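Local coordinates for protein Peptide:N-glycosidase F (Elizabethkingia meningoseptica, PDB 3PMS) that cleaves the amide link between asparagine and N-linked glycans on glycopeptides and glycoproteins, releasing the glycan and leaving aspartate behind, at residues A185-T190 against H215-N220. Residues are numbered along the deposited sequence; the frame is centred on the assembly and turned at random.
Sequences AYLRTT and HTIAIN
Thr189 OG1 is hydrogen-bonded to Ser300 OG on strand 295-306, which meets the polar need of this buried hydroxyl. The same OG1 lies 4.0 Å from Ile217 CD1, a plain van der Waals contact. The side chains of Thr189 and Ile217 run past one another, pointing opposite ways.

The main apolar meeting is between Leu187 and Ile217, which approach tip to tip. Leu187 CD1 sits 4.0 Å from Ile217 CD1 and is equally near the CG2 branch. CD1 of Ile217 is anti to CA (chi2 172°), which carries this methyl outward to the leucine. Leu187 CD1 also touches Ile219 CD1, at 4.2 Å. One leucine methyl therefore meets both isoleucines. All four residues are buried, yet the two segments bury just 123 Å² between them, both sides summed. His227 of strand 222-229 adds to the packing by touching both Thr189 and Ile217.

The backbones stay well apart, with the CA atoms of Leu187 and Ile217 separated by 9.8 Å. This spacing is that of two sheets packed face to face in a beta sandwich, here the C-terminal jelly roll. Residues 185-190 lie between strands 295-306 and 263-266 in one sheet. On the other face of that sheet, Tyr186 OH is hydrogen-bonded to Asp105 and Arg188 forms a salt bridge with it. Residues 215-219 lie in the second sheet, between strands 222-229 and 275-281.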
loop_
_atom_site.group_PDB
_atom_site.type_symbol
_atom_site.label_atom_id
_atom_site.label_comp_id
_atom_site.label_asym_id
_atom_site.label_seq_id
_atom_site.Cartn_x
_atom_site.Cartn_y
_atom_site.Cartn_z
ATOM N N ALA A 185 -1.476 19.862 -0.916
ATOM C CA ALA A 185 -1.667 18.628 -1.699
ATOM C C ALA A 185 -0.418 17.784 -1.664
ATOM O O ALA A 185 0.698 18.288 -1.601
ATOM C CB ALA A 185 -2.024 18.909 -3.137
ATOM N N TYR A 186 -0.613 16.455 -1.734
ATOM C CA TYR A 186 0.551 15.571 -1.757
ATOM C C TYR A 186 0.149 14.205 -2.331
ATOM O O TYR A 186 -1.010 13.909 -2.529
ATOM C CB TYR A 186 1.108 15.368 -0.359
ATOM C CG TYR A 186 0.136 14.951 0.726
ATOM C CD1 TYR A 186 -0.016 13.589 1.037
ATOM C CD2 TYR A 186 -0.548 15.849 1.477
ATOM C CE1 TYR A 186 -0.881 13.142 2.003
ATOM C CE2 TYR A 186 -1.455 15.417 2.433
ATOM C CZ TYR A 186 -1.575 14.055 2.732
ATOM O OH TYR A 186 -2.385 13.693 3.765
ATOM N N LEU A 187 1.192 13.450 -2.685
ATOM C CA LEU A 187 1.077 12.065 -3.167
ATOM C C LEU A 187 1.441 11.070 -2.087
ATOM O O LEU A 187 2.303 11.312 -1.261
ATOM C CB LEU A 187 1.992 11.868 -4.407
ATOM C CG LEU A 187 1.810 12.865 -5.552
ATOM C CD1 LEU A 187 2.963 12.778 -6.587
ATOM C CD2 LEU A 187 0.497 12.637 -6.177
ATOM N N ARG A 188 0.761 9.929 -2.160
ATOM C CA ARG A 188 0.985 8.776 -1.271
ATOM C C ARG A 188 1.204 7.573 -2.163
ATOM O O ARG A 188 0.329 7.226 -2.948
ATOM C CB ARG A 188 -0.272 8.516 -0.404
ATOM C CG ARG A 188 -0.162 7.325 0.481
ATOM C CD ARG A 188 -1.585 6.858 0.902
ATOM N NE ARG A 188 -1.563 5.695 1.785
ATOM C CZ ARG A 188 -1.560 5.741 3.112
ATOM N NH1 ARG A 188 -1.465 6.888 3.766
ATOM N NH2 ARG A 188 -1.703 4.615 3.824
ATOM N N THR A 189 2.404 7.010 -2.097
ATOM C CA THR A 189 2.784 5.869 -2.962
ATOM C C THR A 189 3.291 4.707 -2.168
ATOM O O THR A 189 4.053 4.837 -1.174
ATOM C CB THR A 189 3.859 6.299 -3.983
ATOM O OG1 THR A 189 3.444 7.459 -4.735
ATOM C CG2 THR A 189 4.263 5.149 -4.943
ATOM N N THR A 190 2.877 3.513 -2.574
ATOM C CA THR A 190 3.304 2.233 -1.967
ATOM C C THR A 190 3.791 1.392 -3.187
ATOM O O THR A 190 3.028 1.089 -4.121
ATOM C CB THR A 190 2.168 1.568 -1.233
ATOM O OG1 THR A 190 1.586 2.514 -0.352
ATOM C CG2 THR A 190 2.675 0.371 -0.440
ATOM N N HIS A 215 13.468 5.066 -8.230
ATOM C CA HIS A 215 12.519 5.527 -9.255
ATOM C C HIS A 215 12.156 6.991 -9.055
ATOM O O HIS A 215 12.536 7.528 -8.033
ATOM C CB HIS A 215 11.290 4.658 -9.218
ATOM C CG HIS A 215 11.603 3.176 -9.279
ATOM N ND1 HIS A 215 12.370 2.632 -10.289
ATOM C CD2 HIS A 215 11.315 2.156 -8.434
ATOM C CE1 HIS A 215 12.479 1.326 -10.095
ATOM N NE2 HIS A 215 11.893 1.020 -8.961
ATOM N N THR A 216 11.446 7.586 -10.012
ATOM C CA THR A 216 11.207 9.022 -9.969
ATOM C C THR A 216 9.773 9.340 -10.356
ATOM O O THR A 216 9.230 8.772 -11.267
ATOM C CB THR A 216 12.121 9.649 -10.988
ATOM O OG1 THR A 216 13.474 9.580 -10.521
ATOM C CG2 THR A 216 11.772 11.139 -11.201
ATOM N N ILE A 217 9.151 10.280 -9.639
ATOM C CA ILE A 217 7.903 10.889 -10.083
ATOM C C ILE A 217 8.245 12.221 -10.738
ATOM O O ILE A 217 8.902 13.051 -10.117
ATOM C CB ILE A 217 6.941 11.125 -8.902
ATOM C CG1 ILE A 217 6.405 9.786 -8.440
ATOM C CG2 ILE A 217 5.712 11.962 -9.375
ATOM C CD1 ILE A 217 5.569 9.811 -7.155
ATOM N N ALA A 218 7.752 12.384 -11.948
ATOM C CA ALA A 218 7.864 13.651 -12.717
ATOM C C ALA A 218 6.518 14.355 -12.632
ATOM O O ALA A 218 5.447 13.745 -12.780
ATOM C CB ALA A 218 8.244 13.412 -14.151
ATOM N N ILE A 219 6.622 15.650 -12.363
ATOM C CA ILE A 219 5.440 16.533 -12.260
ATOM C C ILE A 219 5.610 17.574 -13.390
ATOM O O ILE A 219 6.618 18.279 -13.403
ATOM C CB ILE A 219 5.435 17.228 -10.923
ATOM C CG1 ILE A 219 5.333 16.219 -9.747
ATOM C CG2 ILE A 219 4.254 18.259 -10.875
ATOM C CD1 ILE A 219 4.072 15.418 -9.726
ATOM N N ASN A 220 4.624 17.673 -14.251
ATOM C CA ASN A 220 4.712 18.550 -15.447
ATOM C C ASN A 220 6.028 18.298 -16.183
ATOM O O ASN A 220 6.740 19.210 -16.629
ATOM C CB ASN A 220 4.555 20.002 -15.035
ATOM C CG ASN A 220 3.106 20.359 -14.702
ATOM O OD1 ASN A 220 2.854 21.350 -13.939
ATOM N ND2 ASN A 220 2.201 19.677 -15.299
#